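Local atomic coordinates of glutamine synthetase (Streptomyces coelicolor, PDB entry 4BAX), a protein that belongs to the glutamine synthetase family, pairing an N-terminal beta-grasp domain with a larger catalytic domain in an oligomeric assembly. Residues A[6-11]-A[23-28]. Sequence-based numbering, arbitrary orientation.
Sequences AEYIWI and KTKIIT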
ATOM      1  N   ALA A   6      15.338 -32.573 -24.089  1.00 34.07           N
ATOM      2  CA  ALA A   6      14.409 -33.629 -23.701  1.00 33.39           C
ATOM      3  C   ALA A   6      14.066 -33.500 -22.217  1.00 32.76           C
ATOM      4  O   ALA A   6      14.951 -33.529 -21.352  1.00 32.50           O
ATOM      5  CB  ALA A   6      15.010 -34.991 -23.988  1.00 33.76           C
ATOM      6  N   GLU A   7      12.778 -33.354 -21.920  1.00 32.48           N
ATOM      7  CA  GLU A   7      12.343 -33.255 -20.528  1.00 31.98           C
ATOM      8  C   GLU A   7      11.895 -34.610 -20.005  1.00 30.71           C
ATOM      9  O   GLU A   7      10.842 -35.130 -20.398  1.00 29.97           O
ATOM     10  CB  GLU A   7      11.204 -32.247 -20.393  1.00 32.97           C
ATOM     11  CG  GLU A   7      10.878 -31.849 -18.942  1.00 34.24           C
ATOM     12  CD  GLU A   7      11.890 -30.892 -18.307  1.00 35.50           C
ATOM     13  OE1 GLU A   7      12.837 -30.447 -18.991  1.00 36.14           O
ATOM     14  OE2 GLU A   7      11.760 -30.606 -17.099  1.00 35.93           O
ATOM     15  N   TYR A   8      12.697 -35.163 -19.098  1.00 30.38           N
ATOM     16  CA  TYR A   8      12.420 -36.476 -18.539  1.00 30.27           C
ATOM     17  C   TYR A   8      11.520 -36.302 -17.337  1.00 30.77           C
ATOM     18  O   TYR A   8      11.864 -35.600 -16.386  1.00 31.15           O
ATOM     19  CB  TYR A   8      13.705 -37.180 -18.130  1.00 29.67           C
ATOM     20  CG  TYR A   8      14.425 -37.889 -19.257  1.00 29.06           C
ATOM     21  CD1 TYR A   8      14.704 -37.235 -20.457  1.00 28.47           C
ATOM     22  CD2 TYR A   8      14.861 -39.201 -19.117  1.00 28.93           C
ATOM     23  CE1 TYR A   8      15.387 -37.877 -21.484  1.00 28.29           C
ATOM     24  CE2 TYR A   8      15.545 -39.857 -20.159  1.00 28.56           C
ATOM     25  CZ  TYR A   8      15.806 -39.190 -21.336  1.00 28.34           C
ATOM     26  OH  TYR A   8      16.490 -39.842 -22.362  1.00 28.28           O
ATOM     27  N   ILE A   9      10.354 -36.921 -17.415  1.00 30.59           N
ATOM     28  CA  ILE A   9       9.311 -36.779 -16.422  1.00 29.94           C
ATOM     29  C   ILE A   9       9.062 -38.133 -15.794  1.00 29.47           C
ATOM     30  O   ILE A   9       8.997 -39.154 -16.499  1.00 30.28           O
ATOM     31  CB  ILE A   9       8.004 -36.205 -17.071  1.00 17.61           C
ATOM     32  CG1 ILE A   9       8.263 -34.764 -17.554  1.00 17.25           C
ATOM     33  CG2 ILE A   9       6.815 -36.220 -16.123  1.00 13.23           C
ATOM     34  CD1 ILE A   9       7.362 -34.279 -18.727  1.00 18.63           C
ATOM     35  N   TRP A  10       8.954 -38.168 -14.473  1.00 28.07           N
ATOM     36  CA  TRP A  10       8.625 -39.429 -13.833  1.00 27.13           C
ATOM     37  C   TRP A  10       7.752 -39.202 -12.605  1.00 26.38           C
ATOM     38  O   TRP A  10       7.513 -38.057 -12.229  1.00 25.52           O
ATOM     39  CB  TRP A  10       9.873 -40.264 -13.510  1.00 27.20           C
ATOM     40  CG  TRP A  10      10.710 -39.759 -12.351  1.00 27.54           C
ATOM     41  CD1 TRP A  10      10.672 -40.213 -11.060  1.00 27.60           C
ATOM     42  CD2 TRP A  10      11.721 -38.738 -12.384  1.00 27.86           C
ATOM     43  NE1 TRP A  10      11.590 -39.534 -10.289  1.00 27.75           N
ATOM     44  CE2 TRP A  10      12.247 -38.625 -11.073  1.00 27.86           C
ATOM     45  CE3 TRP A  10      12.225 -37.902 -13.386  1.00 28.20           C
ATOM     46  CZ2 TRP A  10      13.256 -37.715 -10.741  1.00 28.03           C
ATOM     47  CZ3 TRP A  10      13.236 -36.990 -13.050  1.00 28.46           C
ATOM     48  CH2 TRP A  10      13.738 -36.909 -11.743  1.00 28.32           C
ATOM     49  N   ILE A  11       7.242 -40.295 -12.034  1.00 26.81           N
ATOM     50  CA  ILE A  11       6.423 -40.268 -10.830  1.00 27.19           C
ATOM     51  C   ILE A  11       7.239 -40.843  -9.677  1.00 27.66           C
ATOM     52  O   ILE A  11       7.875 -41.884  -9.818  1.00 27.20           O
ATOM     53  CB  ILE A  11       5.130 -41.051 -11.034  1.00 27.84           C
ATOM     54  CG1 ILE A  11       4.227 -40.284 -11.995  1.00 28.38           C
ATOM     55  CG2 ILE A  11       4.377 -41.247  -9.723  1.00 27.77           C
ATOM     56  CD1 ILE A  11       3.984 -41.018 -13.272  1.00 28.85           C
ATOM     57  N   LYS A  23      13.525 -33.371 -15.000  1.00 29.91           N
ATOM     58  CA  LYS A  23      14.737 -32.650 -15.365  1.00 29.69           C
ATOM     59  C   LYS A  23      15.020 -32.689 -16.873  1.00 30.15           C
ATOM     60  O   LYS A  23      14.489 -33.531 -17.616  1.00 30.21           O
ATOM     61  CB  LYS A  23      15.946 -33.118 -14.554  1.00 29.36           C
ATOM     62  CG  LYS A  23      16.085 -34.579 -14.382  1.00 29.50           C
ATOM     63  CD  LYS A  23      17.355 -34.889 -13.628  1.00 30.23           C
ATOM     64  CE  LYS A  23      17.461 -36.381 -13.401  1.00 31.58           C
ATOM     65  NZ  LYS A  23      18.861 -36.866 -13.552  1.00 32.66           N
ATOM     66  N   THR A  24      15.906 -31.789 -17.287  1.00 30.24           N
ATOM     67  CA  THR A  24      16.247 -31.575 -18.684  1.00 29.76           C
ATOM     68  C   THR A  24      17.537 -32.232 -19.085  1.00 30.73           C
ATOM     69  O   THR A  24      18.572 -32.083 -18.408  1.00 31.01           O
ATOM     70  CB  THR A  24      16.378 -30.069 -19.005  1.00 28.67           C
ATOM     71  OG1 THR A  24      15.254 -29.343 -18.484  1.00 28.18           O
ATOM     72  CG2 THR A  24      16.561 -29.838 -20.504  1.00 28.04           C
ATOM     73  N   LYS A  25      17.475 -32.930 -20.212  1.00 31.45           N
ATOM     74  CA  LYS A  25      18.648 -33.550 -20.792  1.00 32.50           C
ATOM     75  C   LYS A  25      18.902 -32.895 -22.154  1.00 32.62           C
ATOM     76  O   LYS A  25      17.969 -32.702 -22.959  1.00 31.76           O
ATOM     77  CB  LYS A  25      18.398 -35.048 -20.967  1.00 33.69           C
ATOM     78  CG  LYS A  25      19.583 -35.879 -21.430  1.00 34.63           C
ATOM     79  CD  LYS A  25      19.246 -37.359 -21.208  1.00 35.68           C
ATOM     80  CE  LYS A  25      20.455 -38.276 -21.396  1.00 36.72           C
ATOM     81  NZ  LYS A  25      21.119 -38.584 -20.075  1.00 36.99           N
ATOM     82  N   ILE A  26      20.157 -32.549 -22.414  1.00 33.81           N
ATOM     83  CA  ILE A  26      20.513 -31.973 -23.698  1.00 35.17           C
ATOM     84  C   ILE A  26      21.087 -33.053 -24.567  1.00 37.70           C
ATOM     85  O   ILE A  26      22.106 -33.648 -24.225  1.00 38.43           O
ATOM     86  CB  ILE A  26      21.548 -30.854 -23.539  1.00 34.50           C
ATOM     87  CG1 ILE A  26      21.033 -29.797 -22.541  1.00 34.12           C
ATOM     88  CG2 ILE A  26      21.880 -30.254 -24.898  1.00 34.17           C
ATOM     89  CD1 ILE A  26      19.787 -29.045 -23.010  1.00 33.68           C
ATOM     90  N   ILE A  27      20.454 -33.299 -25.704  1.00 39.52           N
ATOM     91  CA  ILE A  27      20.853 -34.429 -26.525  1.00 41.41           C
ATOM     92  C   ILE A  27      21.387 -33.952 -27.865  1.00 43.61           C
ATOM     93  O   ILE A  27      20.762 -33.122 -28.525  1.00 42.97           O
ATOM     94  CB  ILE A  27      19.657 -35.366 -26.757  1.00 41.17           C
ATOM     95  CG1 ILE A  27      19.202 -35.933 -25.411  1.00 41.36           C
ATOM     96  CG2 ILE A  27      19.986 -36.460 -27.784  1.00 40.82           C
ATOM     97  CD1 ILE A  27      18.107 -36.937 -25.522  1.00 41.73           C
ATOM     98  N   THR A  28      22.535 -34.479 -28.271  1.00 46.72           N
ATOM     99  CA  THR A  28      23.110 -34.109 -29.558  1.00 50.29           C
ATOM    100  C   THR A  28      23.218 -35.386 -30.370  1.00 53.68           C
ATOM    101  O   THR A  28      24.257 -36.041 -30.405  1.00 53.80           O
ATOM    102  CB  THR A  28      24.506 -33.478 -29.413  1.00 50.87           C
ATOM    103  OG1 THR A  28      24.469 -32.435 -28.428  1.00 50.87           O
ATOM    104  CG2 THR A  28      24.967 -32.893 -30.746  1.00 51.20           C
TER
HETATM  105  O   HOH W   1      14.122 -28.795 -16.022  1.00 27.20           O
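A6, E7 and Y8 pair with K25, T24 and K23 in the antiparallel beta hairpin formed by strands 3-11 and 20-28, at one end of the beta-grasp sheet within the chain. A6–K25 and Y8–K23 are hydrogen-bonded pairs, each with two backbone bonds. A6 N donates to K25 O and K25 N returns a bond to A6 O at 2.8 Å; Y8 N reaches K23 O, while K23 N to Y8 O is the longest of the four at 3.1 Å. Between them E7–T24 is a non-hydrogen-bonded pair, joined instead through side chains. A chi1 of -168° and a bend at chi2 (75°) turn the E7 carboxylate back toward T24, whose OG1 donates to the syn lone pair of E7 OE1 at 2.7 Å. A water donates to both T24 OG1 and E7 OE2; R70 adds a salt bridge to E7 OE1 and a bond to T24 OG1, and S22 OG bonds to E7 OE2. On the other face, K25 CD lies obliquely against the Y8 ring, 3.9 Å from Y8 OH. K23 CG meets the edge of the W10 indole, 4.0 Å from W10 CZ3, and A6 CB touches I27 CD1 at 4.0 Å. Y8 OH bonds to the carbonyl of P38 and K23 NZ to that of G41, while W40 receives both lysines in cation-pi contacts. T24 also pairs, antiparallel, with a strand of a second subunit, so the sheet runs on across the interface. The two faces thus differ in chemistry: on one, hydroxyls, water and arginine hold a buried carboxylate, probably favouring its ionised form; on the other, lysine methylenes lie against the margin of the W10 indole and obliquely against the Y8 ring.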